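Local coordinates for protein 5-oxopent-3-ene-1,2,5-tricarboxylate decarboxylase (Exiguobacterium antarcticum B7, PDB 6IYM) that belongs to the fumarylacetoacetate hydrolase family of enzymes and holds a magnesium ion between acidic side chains in a two-subunit assembly, at residues P69-C74 / L96-P101; T118-Y123 / V245-K250; E145-Y150 / V185-F190; V195-R200 / G209-M214. All blocks are in the same frame, centred on the assembly; numbering follows the deposited sequence.

All four contacts fall within one fumarylacetoacetate hydrolase family region. Contact 1 closes first along the chain. Contact 2 then brings together segments 122 residues apart, and contacts 3 and 4 follow one another within that long excursion. Contacts 1, 2 and 3 reach the same large mixed sheet; contact 4 belongs to a second, five-stranded one. The widest separation, 32 Å between centres, is that of contacts 2 and 3, although strands 121-131 and 147-158 are neighbours. Contact 4 touches contacts 2 and 3: Thr199 on Tyr123 brings the second sheet against the first, while Val195 on Phe190 joins parts of the loop between strands 178-186 and 196-201. Contact 1 lies beside the magnesium ion and the second subunit.

Contact 1: P69-C74 / L96-P101; sequences PRNVIC and LFTKAP
Thr98 OG1 is gripped by two groups. Asn71 ND2 donates to Thr98 OG1 over 2.9 Å, almost straight (169°) and in the plane of its amide, while Thr98 OG1 of the second subunit supplies the other bond. The far end of the same amide, Asn71 OD1, bonds to the backbone N of Asn71 in that subunit, which fixes the rotation of the whole group. Pro101 CD abuts Asn71 OD1 at 3.3 Å. Behind this polar cluster the backbones pair: Val72 with Lys99 and Cys74 with Phe97 each exchange two hydrogen bonds, the shortest being Cys74 N to Phe97 O at 2.7 Å. Between them Ile73 faces Thr98, and Ile73 CG2 meets Leu96 CD2 at 3.8 Å. On the face carrying Cys74 and Phe97, Cys74 SG lies 5.0 Å from the Phe97 ring centroid, an oblique sulfur-aromatic contact, and Lys99 CD passes 3.7 Å from Cys74 SG. Bends at the third and fourth torsions (87° and 72°) then carry Lys99 NZ away to Asp155, a magnesium ligand, and to the carbonyls of Lys172 and Phe177. This is an antiparallel strand pair of the family's mixed sheet, joining the dimer interface to the second shell of the metal site.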
loop_
_atom_site.group_PDB
_atom_site.type_symbol
_atom_site.label_atom_id
_atom_site.label_comp_id
_atom_site.label_asym_id
_atom_site.label_seq_id
_atom_site.Cartn_x
_atom_site.Cartn_y
_atom_site.Cartn_z
ATOM N N PRO A 69 -1.580 -7.546 4.374
ATOM C CA PRO A 69 -0.303 -7.075 4.912
ATOM C C PRO A 69 0.222 -5.835 4.166
ATOM O O PRO A 69 1.090 -5.160 4.679
ATOM C CB PRO A 69 0.599 -8.303 4.701
ATOM C CG PRO A 69 0.030 -8.960 3.454
ATOM C CD PRO A 69 -1.467 -8.834 3.666
ATOM N N ARG A 70 -0.308 -5.555 2.970
ATOM C CA ARG A 70 0.036 -4.326 2.223
ATOM C C ARG A 70 -1.194 -3.824 1.454
ATOM O O ARG A 70 -2.228 -4.517 1.481
ATOM C CB ARG A 70 1.311 -4.600 1.413
ATOM C CG ARG A 70 1.129 -5.354 0.111
ATOM C CD ARG A 70 2.513 -5.807 -0.333
ATOM N NE ARG A 70 2.544 -6.378 -1.673
ATOM C CZ ARG A 70 3.539 -6.239 -2.552
ATOM N NH1 ARG A 70 4.609 -5.513 -2.265
ATOM N NH2 ARG A 70 3.446 -6.820 -3.732
ATOM N N ASN A 71 -1.110 -2.650 0.810
ATOM C CA ASN A 71 -2.313 -2.047 0.193
ATOM C C ASN A 71 -2.886 -3.053 -0.804
ATOM O O ASN A 71 -2.112 -3.785 -1.450
ATOM C CB ASN A 71 -2.064 -0.741 -0.540
ATOM C CG ASN A 71 -1.594 0.391 0.346
ATOM O OD1 ASN A 71 -1.176 0.179 1.472
ATOM N ND2 ASN A 71 -1.611 1.595 -0.192
ATOM N N VAL A 72 -4.211 -3.097 -0.881
ATOM C CA VAL A 72 -4.971 -3.838 -1.925
ATOM C C VAL A 72 -4.607 -3.224 -3.293
ATOM O O VAL A 72 -4.704 -1.986 -3.463
ATOM C CB VAL A 72 -6.483 -3.764 -1.643
ATOM C CG1 VAL A 72 -7.280 -4.441 -2.743
ATOM C CG2 VAL A 72 -6.816 -4.368 -0.291
ATOM N N ILE A 73 -4.126 -4.048 -4.213
ATOM C CA ILE A 73 -3.747 -3.593 -5.583
ATOM C C ILE A 73 -4.996 -3.640 -6.447
ATOM O O ILE A 73 -5.619 -4.712 -6.455
ATOM C CB ILE A 73 -2.616 -4.447 -6.176
ATOM C CG1 ILE A 73 -1.377 -4.433 -5.272
ATOM C CG2 ILE A 73 -2.311 -3.990 -7.593
ATOM C CD1 ILE A 73 -0.329 -5.497 -5.599
ATOM N N CYS A 74 -5.314 -2.529 -7.132
ATOM C CA CYS A 74 -6.582 -2.317 -7.864
ATOM C C CYS A 74 -6.331 -1.988 -9.338
ATOM O O CYS A 74 -5.489 -1.125 -9.638
ATOM C CB CYS A 74 -7.369 -1.170 -7.245
ATOM S SG CYS A 74 -7.916 -1.505 -5.545
ATOM N N LEU A 96 -3.204 0.869 -12.576
ATOM C CA LEU A 96 -2.991 0.206 -11.265
ATOM C C LEU A 96 -2.937 1.281 -10.187
ATOM O O LEU A 96 -2.292 2.255 -10.419
ATOM C CB LEU A 96 -1.698 -0.615 -11.283
ATOM C CG LEU A 96 -1.808 -1.977 -11.964
ATOM C CD1 LEU A 96 -0.442 -2.632 -12.127
ATOM C CD2 LEU A 96 -2.742 -2.905 -11.194
ATOM N N PHE A 97 -3.648 1.094 -9.076
ATOM C CA PHE A 97 -3.606 1.976 -7.878
ATOM C C PHE A 97 -3.915 1.123 -6.642
ATOM O O PHE A 97 -4.212 -0.092 -6.794
ATOM C CB PHE A 97 -4.581 3.142 -8.036
ATOM C CG PHE A 97 -5.945 2.685 -8.455
ATOM C CD1 PHE A 97 -6.259 2.554 -9.793
ATOM C CD2 PHE A 97 -6.888 2.339 -7.503
ATOM C CE1 PHE A 97 -7.511 2.103 -10.181
ATOM C CE2 PHE A 97 -8.133 1.878 -7.891
ATOM C CZ PHE A 97 -8.442 1.760 -9.227
ATOM N N THR A 98 -3.863 1.711 -5.445
ATOM C CA THR A 98 -4.024 0.917 -4.203
ATOM C C THR A 98 -5.084 1.518 -3.287
ATOM O O THR A 98 -5.497 2.699 -3.464
ATOM C CB THR A 98 -2.671 0.785 -3.501
ATOM O OG1 THR A 98 -2.281 2.056 -2.977
ATOM C CG2 THR A 98 -1.617 0.242 -4.429
ATOM N N LYS A 99 -5.477 0.712 -2.312
ATOM C CA LYS A 99 -6.359 1.103 -1.187
ATOM C C LYS A 99 -5.638 0.760 0.112
ATOM O O LYS A 99 -5.239 -0.393 0.230
ATOM C CB LYS A 99 -7.674 0.331 -1.258
ATOM C CG LYS A 99 -8.570 0.737 -2.419
ATOM C CD LYS A 99 -9.692 -0.236 -2.613
ATOM C CE LYS A 99 -10.900 0.095 -1.755
ATOM N NZ LYS A 99 -11.601 1.310 -2.258
ATOM N N ALA A 100 -5.454 1.737 1.008
ATOM C CA ALA A 100 -4.850 1.534 2.346
ATOM C C ALA A 100 -5.607 0.413 3.043
ATOM O O ALA A 100 -6.828 0.338 2.896
ATOM C CB ALA A 100 -4.880 2.791 3.163
ATOM N N PRO A 101 -4.894 -0.502 3.748
ATOM C CA PRO A 101 -5.517 -1.560 4.545
ATOM C C PRO A 101 -6.430 -1.031 5.668
ATOM O O PRO A 101 -7.356 -1.675 6.010
ATOM C CB PRO A 101 -4.325 -2.271 5.202
ATOM C CG PRO A 101 -3.158 -1.974 4.321
ATOM C CD PRO A 101 -3.426 -0.581 3.787
#

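Contact 2: T118-Y123 / V245-K250; sequences TQQLDY and VGHGMK. Unlike the reference sequence in segment 245-250: Lys250 (reference Thr).
Asp122 and the turn at 246-248 account for the hydrogen bonds. His247 N donates to Asp122 OD2 over 2.8 Å, reaching it from above the carboxylate plane, and Gly246 N makes a weak bond to Asp122 OD1, also 2.8 Å long but bent to 128°. OD1 further accepts Tyr123 N from its own segment, and Arg159 forms a salt bridge with OD2, so both oxygens have two partners. With CG roughly opposite the backbone N (chi1 -154°), the carboxylate reaches across to the first N-H groups of the 3-10 turn. Asp122 ends the short strand portion 121-122 at the start of strand 121-131, the same strand that brings Glu124 and Glu126 to the magnesium ion; the loop bearing the turn is thereby tied beside the metal-binding strand. Nonbonded packing forms the second group. Gly246 has no side chain, which lets its CA come within 3.2 Å of Asp122 OD1. Val245 CG2 touches Tyr123 O at 3.3 Å, and Met249 SD lies 3.7 Å from Tyr123 OH, a hydroxyl bonded to Gly244 O and Arg206. His247 packs its CB 3.3 Å from Asp122 OD2, while its ring nitrogen ND1 turns to Tyr254.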
loop_
_atom_site.group_PDB
_atom_site.type_symbol
_atom_site.label_atom_id
_atom_site.label_comp_id
_atom_site.label_asym_id
_atom_site.label_seq_id
_atom_site.Cartn_x
_atom_site.Cartn_y
_atom_site.Cartn_z
ATOM N N THR A 118 -17.044 13.928 1.105
ATOM C CA THR A 118 -17.593 13.440 -0.190
ATOM C C THR A 118 -19.087 13.760 -0.325
ATOM O O THR A 118 -19.817 13.559 0.675
ATOM C CB THR A 118 -17.556 11.909 -0.356
ATOM O OG1 THR A 118 -16.580 11.285 0.471
ATOM C CG2 THR A 118 -17.305 11.537 -1.797
ATOM N N GLN A 119 -19.520 14.168 -1.523
ATOM C CA GLN A 119 -20.953 14.106 -1.935
ATOM C C GLN A 119 -21.081 13.299 -3.233
ATOM O O GLN A 119 -22.134 13.388 -3.850
ATOM C CB GLN A 119 -21.557 15.509 -2.087
ATOM C CG GLN A 119 -21.544 16.334 -0.805
ATOM C CD GLN A 119 -22.436 15.788 0.279
ATOM O OE1 GLN A 119 -22.034 15.648 1.438
ATOM N NE2 GLN A 119 -23.670 15.489 -0.086
ATOM N N GLN A 120 -20.041 12.551 -3.634
ATOM C CA GLN A 120 -20.090 11.623 -4.794
ATOM C C GLN A 120 -19.549 10.246 -4.386
ATOM O O GLN A 120 -18.687 9.714 -5.078
ATOM C CB GLN A 120 -19.361 12.246 -5.973
ATOM C CG GLN A 120 -19.939 13.600 -6.398
ATOM C CD GLN A 120 -19.385 14.012 -7.735
ATOM O OE1 GLN A 120 -18.226 13.749 -8.059
ATOM N NE2 GLN A 120 -20.231 14.599 -8.558
ATOM N N LEU A 121 -20.044 9.692 -3.288
ATOM C CA LEU A 121 -19.678 8.332 -2.834
ATOM C C LEU A 121 -20.287 7.286 -3.782
ATOM O O LEU A 121 -21.506 7.401 -4.097
ATOM C CB LEU A 121 -20.198 8.130 -1.427
ATOM C CG LEU A 121 -19.765 6.811 -0.800
ATOM C CD1 LEU A 121 -18.249 6.755 -0.700
ATOM C CD2 LEU A 121 -20.411 6.655 0.556
ATOM N N ASP A 122 -19.487 6.310 -4.225
ATOM C CA ASP A 122 -19.893 5.341 -5.273
ATOM C C ASP A 122 -19.404 3.955 -4.893
ATOM O O ASP A 122 -18.474 3.890 -4.058
ATOM C CB ASP A 122 -19.369 5.761 -6.651
ATOM C CG ASP A 122 -20.178 5.258 -7.840
ATOM O OD1 ASP A 122 -21.158 4.510 -7.621
ATOM O OD2 ASP A 122 -19.768 5.546 -8.991
ATOM N N TYR A 123 -20.035 2.925 -5.489
ATOM C CA TYR A 123 -19.731 1.487 -5.332
ATOM C C TYR A 123 -18.935 0.989 -6.558
ATOM O O TYR A 123 -18.995 1.573 -7.675
ATOM C CB TYR A 123 -21.017 0.670 -5.159
ATOM C CG TYR A 123 -22.029 0.928 -6.249
ATOM C CD1 TYR A 123 -22.025 0.214 -7.428
ATOM C CD2 TYR A 123 -22.933 1.970 -6.139
ATOM C CE1 TYR A 123 -22.928 0.490 -8.444
ATOM C CE2 TYR A 123 -23.835 2.270 -7.148
ATOM C CZ TYR A 123 -23.822 1.536 -8.316
ATOM O OH TYR A 123 -24.687 1.864 -9.326
ATOM N N VAL A 245 -21.802 1.499 -12.458
ATOM C CA VAL A 245 -21.268 2.387 -11.384
ATOM C C VAL A 245 -22.151 3.642 -11.263
ATOM O O VAL A 245 -22.597 4.173 -12.291
ATOM C CB VAL A 245 -19.788 2.655 -11.737
ATOM C CG1 VAL A 245 -19.360 4.102 -11.628
ATOM C CG2 VAL A 245 -18.879 1.724 -10.956
ATOM N N GLY A 246 -22.444 4.087 -10.039
ATOM C CA GLY A 246 -23.363 5.215 -9.802
ATOM C C GLY A 246 -22.974 6.435 -10.631
ATOM O O GLY A 246 -23.867 7.138 -11.143
ATOM N N HIS A 247 -21.671 6.678 -10.755
ATOM C CA HIS A 247 -21.079 7.822 -11.498
ATOM C C HIS A 247 -21.415 7.744 -12.994
ATOM O O HIS A 247 -21.422 8.798 -13.638
ATOM C CB HIS A 247 -19.565 7.831 -11.298
ATOM C CG HIS A 247 -18.904 9.113 -11.663
ATOM N ND1 HIS A 247 -19.244 10.310 -11.057
ATOM C CD2 HIS A 247 -17.899 9.380 -12.523
ATOM C CE1 HIS A 247 -18.489 11.266 -11.550
ATOM N NE2 HIS A 247 -17.657 10.723 -12.451
ATOM N N GLY A 248 -21.658 6.545 -13.538
ATOM C CA GLY A 248 -21.767 6.330 -14.994
ATOM C C GLY A 248 -23.216 6.320 -15.439
ATOM O O GLY A 248 -23.465 6.110 -16.641
ATOM N N MET A 249 -24.133 6.523 -14.495
ATOM C CA MET A 249 -25.592 6.382 -14.725
ATOM C C MET A 249 -26.086 7.727 -15.250
ATOM O O MET A 249 -25.408 8.730 -15.000
ATOM C CB MET A 249 -26.312 5.966 -13.435
ATOM C CG MET A 249 -26.168 4.476 -13.122
ATOM S SD MET A 249 -26.882 3.956 -11.532
ATOM C CE MET A 249 -28.633 4.205 -11.871
ATOM N N LYS A 250 -27.182 7.737 -16.006
ATOM C CA LYS A 250 -27.750 8.966 -16.624
ATOM C C LYS A 250 -29.147 9.175 -16.045
ATOM O O LYS A 250 -30.075 8.485 -16.446
ATOM C CB LYS A 250 -27.720 8.806 -18.148
ATOM C CG LYS A 250 -26.328 8.838 -18.776
ATOM C CD LYS A 250 -26.163 7.890 -19.945
ATOM C CE LYS A 250 -25.095 8.316 -20.929
ATOM N NZ LYS A 250 -23.752 8.409 -20.306
#

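Contact 3: E145-Y150 / V185-F190; sequences EHVFGY and VTEDAF. Unlike the reference sequence in segment 185-190: Ala189 (reference Ser).
Val185 and Tyr150 form an antiparallel hydrogen-bonded pair, with Val185 N to Tyr150 O and Tyr150 N to Val185 O both 2.9 Å. On the face they share, Val185 CG2 rests 4.1 Å from Tyr150 CB. Thr186 stands opposite Gly149, a residue that with Phe148 forms a classic beta bulge against Ile130, and the lack of a side chain there leaves room for Val185 O close by. At Glu187 the pairing loses its regularity: Glu187 N donates to Phe148 O over 3.1 Å from well above the carbonyl plane. Glu187 CB lies 3.4 Å from Val147 O; with CG opposite the backbone N, the chain runs on past Val147 CG1 and then bends sharply (chi2 -83°), bringing OE2 within 2.8 Å of a water. Phe190 closes the walk. Its ring meets that of Tyr150 obliquely, planes at 41° and centroids 5.0 Å apart, with Phe190 CE2 over the rim of one face. Val147 CG1 lies toward the rim of the opposite face, so apolar groups flank the ring on both faces. The water sits at the edge of the tyrosine ring, 2.8 Å from Tyr150 OH. Glu187 OE2 and Phe190 O are both within its donating reach, but it has too few protons for all its acceptors and may share them, so solvent probably supplements the direct bonds at this end of the strand pair.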
loop_
_atom_site.group_PDB
_atom_site.type_symbol
_atom_site.label_atom_id
_atom_site.label_comp_id
_atom_site.label_asym_id
_atom_site.label_seq_id
_atom_site.Cartn_x
_atom_site.Cartn_y
_atom_site.Cartn_z
ATOM N N GLU A 145 -0.690 -21.028 -10.261
ATOM C CA GLU A 145 0.063 -21.752 -9.215
ATOM C C GLU A 145 0.381 -20.791 -8.056
ATOM O O GLU A 145 0.532 -21.272 -6.933
ATOM C CB GLU A 145 1.297 -22.424 -9.839
ATOM C CG GLU A 145 1.265 -23.937 -9.716
ATOM C CD GLU A 145 1.321 -24.455 -8.283
ATOM O OE1 GLU A 145 1.960 -23.787 -7.438
ATOM O OE2 GLU A 145 0.726 -25.529 -8.004
ATOM N N HIS A 146 0.488 -19.484 -8.305
ATOM C CA HIS A 146 0.723 -18.481 -7.230
ATOM C C HIS A 146 -0.597 -17.963 -6.610
ATOM O O HIS A 146 -0.522 -17.054 -5.784
ATOM C CB HIS A 146 1.587 -17.334 -7.770
ATOM C CG HIS A 146 2.969 -17.744 -8.142
ATOM N ND1 HIS A 146 3.259 -18.406 -9.338
ATOM C CD2 HIS A 146 4.147 -17.568 -7.507
ATOM C CE1 HIS A 146 4.556 -18.618 -9.403
ATOM N NE2 HIS A 146 5.115 -18.120 -8.300
ATOM N N VAL A 147 -1.768 -18.481 -7.007
ATOM C CA VAL A 147 -3.087 -17.986 -6.512
ATOM C C VAL A 147 -3.558 -18.954 -5.414
ATOM O O VAL A 147 -3.656 -20.159 -5.651
ATOM C CB VAL A 147 -4.106 -17.811 -7.663
ATOM C CG1 VAL A 147 -5.502 -17.461 -7.152
ATOM C CG2 VAL A 147 -3.669 -16.752 -8.669
ATOM N N PHE A 148 -3.829 -18.456 -4.221
ATOM C CA PHE A 148 -4.480 -19.264 -3.162
ATOM C C PHE A 148 -5.973 -19.398 -3.501
ATOM O O PHE A 148 -6.587 -20.433 -3.201
ATOM C CB PHE A 148 -4.309 -18.601 -1.799
ATOM C CG PHE A 148 -4.914 -19.387 -0.674
ATOM C CD1 PHE A 148 -4.274 -20.518 -0.181
ATOM C CD2 PHE A 148 -6.133 -19.011 -0.123
ATOM C CE1 PHE A 148 -4.830 -21.246 0.858
ATOM C CE2 PHE A 148 -6.690 -19.748 0.913
ATOM C CZ PHE A 148 -6.041 -20.864 1.393
ATOM N N GLY A 149 -6.579 -18.331 -4.037
ATOM C CA GLY A 149 -8.034 -18.312 -4.261
ATOM C C GLY A 149 -8.576 -16.933 -4.584
ATOM O O GLY A 149 -7.814 -16.103 -5.087
ATOM N N TYR A 150 -9.878 -16.742 -4.352
ATOM C CA TYR A 150 -10.646 -15.565 -4.821
ATOM C C TYR A 150 -11.687 -15.171 -3.772
ATOM O O TYR A 150 -12.190 -16.045 -3.033
ATOM C CB TYR A 150 -11.323 -15.854 -6.158
ATOM C CG TYR A 150 -10.449 -16.393 -7.257
ATOM C CD1 TYR A 150 -10.252 -17.759 -7.411
ATOM C CD2 TYR A 150 -9.862 -15.544 -8.177
ATOM C CE1 TYR A 150 -9.466 -18.260 -8.438
ATOM C CE2 TYR A 150 -9.078 -16.031 -9.212
ATOM C CZ TYR A 150 -8.879 -17.395 -9.342
ATOM O OH TYR A 150 -8.105 -17.853 -10.368
ATOM N N VAL A 185 -12.718 -18.613 -1.894
ATOM C CA VAL A 185 -12.872 -19.939 -2.558
ATOM C C VAL A 185 -11.496 -20.293 -3.121
ATOM O O VAL A 185 -10.881 -19.406 -3.720
ATOM C CB VAL A 185 -13.948 -19.946 -3.656
ATOM C CG1 VAL A 185 -15.301 -19.571 -3.085
ATOM C CG2 VAL A 185 -13.590 -19.016 -4.809
ATOM N N THR A 186 -11.059 -21.535 -2.929
ATOM C CA THR A 186 -9.694 -22.028 -3.270
ATOM C C THR A 186 -9.549 -22.047 -4.787
ATOM O O THR A 186 -10.575 -22.178 -5.502
ATOM C CB THR A 186 -9.418 -23.394 -2.625
ATOM O OG1 THR A 186 -10.452 -24.292 -3.019
ATOM C CG2 THR A 186 -9.390 -23.346 -1.115
ATOM N N GLU A 187 -8.324 -21.876 -5.266
ATOM C CA GLU A 187 -8.016 -21.740 -6.715
ATOM C C GLU A 187 -8.530 -22.985 -7.436
ATOM O O GLU A 187 -9.016 -22.855 -8.581
ATOM C CB GLU A 187 -6.515 -21.573 -6.933
ATOM C CG GLU A 187 -6.125 -21.353 -8.384
ATOM C CD GLU A 187 -5.999 -22.640 -9.189
ATOM O OE1 GLU A 187 -5.484 -23.630 -8.630
ATOM O OE2 GLU A 187 -6.428 -22.652 -10.368
ATOM N N ASP A 188 -8.415 -24.133 -6.767
ATOM C CA ASP A 188 -8.721 -25.475 -7.315
ATOM C C ASP A 188 -10.236 -25.598 -7.545
ATOM O O ASP A 188 -10.596 -26.257 -8.503
ATOM C CB ASP A 188 -8.151 -26.565 -6.399
ATOM C CG ASP A 188 -7.466 -27.673 -7.183
ATOM O OD1 ASP A 188 -6.726 -27.339 -8.128
ATOM O OD2 ASP A 188 -7.710 -28.858 -6.870
ATOM N N ALA A 189 -11.063 -24.921 -6.737
ATOM C CA ALA A 189 -12.540 -25.045 -6.662
ATOM C C ALA A 189 -13.248 -23.937 -7.446
ATOM O O ALA A 189 -14.475 -23.804 -7.279
ATOM C CB ALA A 189 -12.984 -24.995 -5.220
ATOM N N PHE A 190 -12.536 -23.153 -8.249
ATOM C CA PHE A 190 -13.098 -21.904 -8.821
ATOM C C PHE A 190 -12.399 -21.556 -10.128
ATOM O O PHE A 190 -11.182 -21.366 -10.060
ATOM C CB PHE A 190 -12.940 -20.764 -7.816
ATOM C CG PHE A 190 -13.729 -19.536 -8.167
ATOM C CD1 PHE A 190 -15.067 -19.429 -7.807
ATOM C CD2 PHE A 190 -13.168 -18.542 -8.940
ATOM C CE1 PHE A 190 -15.793 -18.299 -8.150
ATOM C CE2 PHE A 190 -13.892 -17.409 -9.284
ATOM C CZ PHE A 190 -15.204 -17.286 -8.880
HETATM O O HOH W 1 -8.288 -20.578 -10.766
#

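Contact 4: V195-R200 / G209-M214; sequences VLVETR and GSTKLM
Val195 and Thr211 grip each other through two hydrogen bonds: Val195 N donates to Thr211 OG1 over 2.8 Å in a virtually straight line (176°), and Thr211 N returns one to Val195 O, also 2.8 Å. Their methyls are pressed together, Val195 CG2 and Thr211 CG2 being only 3.4 Å apart, tighter than usual carbon packing. Two residues further along each segment, Val197 and Gly209 form an antiparallel hydrogen-bonded pair, with Val197 N to Gly209 O at 2.9 Å and Gly209 N to Val197 O at 3.1 Å. Between these pairs Leu196 faces Ser210, and Leu196 CD1 folds back to 3.8 Å from Gly209 O. The next shell explains how Thr211 is placed. Its hydroxyl, set between backbone N and carbonyl carbon (chi1 51°), meets both Val195 N and Pro192 O, which ties it to the run leading into strand 196-201. Ser210 OG, whose own further partner is Asp194, accepts Lys212 N at 3.1 Å in an ST turn that leads the strand into the 3-10 segment 211-213. Together these bonds close the open end of the beta hairpin 196-201/204-210. Strand 204-210 is an edge strand of the five-stranded sheet within this chain, strand 260-265 flanks 196-201 on its other side, and Thr211 packs against Leu127 of strand 121-131.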
loop_
_atom_site.group_PDB
_atom_site.type_symbol
_atom_site.label_atom_id
_atom_site.label_comp_id
_atom_site.label_asym_id
_atom_site.label_seq_id
_atom_site.Cartn_x
_atom_site.Cartn_y
_atom_site.Cartn_z
ATOM N N VAL A 195 -17.774 -16.010 -14.568
ATOM C CA VAL A 195 -18.572 -15.908 -13.325
ATOM C C VAL A 195 -19.259 -14.543 -13.347
ATOM O O VAL A 195 -18.661 -13.560 -13.858
ATOM C CB VAL A 195 -17.748 -16.152 -12.045
ATOM C CG1 VAL A 195 -17.011 -17.482 -12.123
ATOM C CG2 VAL A 195 -16.784 -15.024 -11.742
ATOM N N LEU A 196 -20.465 -14.513 -12.796
ATOM C CA LEU A 196 -21.354 -13.330 -12.778
ATOM C C LEU A 196 -21.040 -12.500 -11.534
ATOM O O LEU A 196 -21.064 -13.064 -10.424
ATOM C CB LEU A 196 -22.810 -13.797 -12.802
ATOM C CG LEU A 196 -23.828 -12.678 -12.977
ATOM C CD1 LEU A 196 -23.559 -11.884 -14.241
ATOM C CD2 LEU A 196 -25.236 -13.242 -12.980
ATOM N N VAL A 197 -20.677 -11.234 -11.756
ATOM C CA VAL A 197 -20.462 -10.213 -10.700
ATOM C C VAL A 197 -21.678 -9.273 -10.741
ATOM O O VAL A 197 -21.873 -8.574 -11.746
ATOM C CB VAL A 197 -19.127 -9.460 -10.896
ATOM C CG1 VAL A 197 -18.904 -8.421 -9.802
ATOM C CG2 VAL A 197 -17.926 -10.418 -10.968
ATOM N N GLU A 198 -22.440 -9.197 -9.658
ATOM C CA GLU A 198 -23.617 -8.298 -9.579
ATOM C C GLU A 198 -23.519 -7.421 -8.333
ATOM O O GLU A 198 -23.028 -7.886 -7.247
ATOM C CB GLU A 198 -24.939 -9.061 -9.512
ATOM C CG GLU A 198 -25.151 -10.091 -10.600
ATOM C CD GLU A 198 -26.621 -10.478 -10.779
ATOM O OE1 GLU A 198 -27.160 -10.343 -11.912
ATOM O OE2 GLU A 198 -27.239 -10.875 -9.778
ATOM N N THR A 199 -24.051 -6.212 -8.472
ATOM C CA THR A 199 -24.277 -5.276 -7.355
ATOM C C THR A 199 -25.737 -4.833 -7.314
ATOM O O THR A 199 -26.259 -4.376 -8.346
ATOM C CB THR A 199 -23.329 -4.094 -7.479
ATOM O OG1 THR A 199 -22.066 -4.714 -7.683
ATOM C CG2 THR A 199 -23.339 -3.216 -6.252
ATOM N N ARG A 200 -26.342 -4.942 -6.147
ATOM C CA ARG A 200 -27.662 -4.331 -5.845
ATOM C C ARG A 200 -27.446 -3.186 -4.859
ATOM O O ARG A 200 -26.576 -3.323 -3.972
ATOM C CB ARG A 200 -28.636 -5.376 -5.310
ATOM C CG ARG A 200 -29.067 -6.364 -6.378
ATOM C CD ARG A 200 -29.990 -7.455 -5.897
ATOM N NE ARG A 200 -30.222 -8.328 -7.037
ATOM C CZ ARG A 200 -31.179 -8.186 -7.938
ATOM N NH1 ARG A 200 -32.058 -7.206 -7.832
ATOM N NH2 ARG A 200 -31.248 -9.028 -8.955
ATOM N N GLY A 209 -22.304 -8.255 -14.759
ATOM C CA GLY A 209 -21.338 -8.506 -15.851
ATOM C C GLY A 209 -20.595 -9.779 -15.560
ATOM O O GLY A 209 -20.298 -10.024 -14.359
ATOM N N SER A 210 -20.411 -10.622 -16.573
ATOM C CA SER A 210 -19.569 -11.839 -16.471
ATOM C C SER A 210 -18.096 -11.442 -16.469
ATOM O O SER A 210 -17.748 -10.491 -17.125
ATOM C CB SER A 210 -19.788 -12.824 -17.567
ATOM O OG SER A 210 -18.925 -13.939 -17.360
ATOM N N THR A 211 -17.259 -12.246 -15.835
ATOM C CA THR A 211 -15.792 -12.098 -15.924
ATOM C C THR A 211 -15.327 -12.370 -17.353
ATOM O O THR A 211 -14.166 -12.033 -17.642
ATOM C CB THR A 211 -15.096 -12.991 -14.907
ATOM O OG1 THR A 211 -15.617 -14.311 -15.052
ATOM C CG2 THR A 211 -15.286 -12.464 -13.503
ATOM N N LYS A 212 -16.187 -12.906 -18.223
ATOM C CA LYS A 212 -15.854 -13.056 -19.674
ATOM C C LYS A 212 -15.715 -11.673 -20.331
ATOM O O LYS A 212 -15.032 -11.597 -21.356
ATOM C CB LYS A 212 -16.869 -13.957 -20.400
ATOM C CG LYS A 212 -18.000 -13.254 -21.143
ATOM C CD LYS A 212 -19.127 -14.197 -21.544
ATOM C CE LYS A 212 -18.708 -15.251 -22.552
ATOM N NZ LYS A 212 -19.177 -16.605 -22.166
ATOM N N LEU A 213 -16.281 -10.598 -19.766
ATOM C CA LEU A 213 -16.169 -9.223 -20.344
ATOM C C LEU A 213 -14.857 -8.525 -19.949
ATOM O O LEU A 213 -14.647 -7.390 -20.431
ATOM C CB LEU A 213 -17.324 -8.355 -19.853
ATOM C CG LEU A 213 -18.732 -8.811 -20.235
ATOM C CD1 LEU A 213 -19.747 -7.768 -19.756
ATOM C CD2 LEU A 213 -18.853 -9.038 -21.727
ATOM N N MET A 214 -14.031 -9.136 -19.098
ATOM C CA MET A 214 -12.737 -8.553 -18.611
ATOM C C MET A 214 -11.792 -8.298 -19.796
ATOM O O MET A 214 -11.582 -9.217 -20.603
ATOM C CB MET A 214 -12.043 -9.499 -17.623
ATOM C CG MET A 214 -12.659 -9.516 -16.228
ATOM S SD MET A 214 -11.933 -10.818 -15.192
ATOM C CE MET A 214 -10.729 -9.882 -14.260
#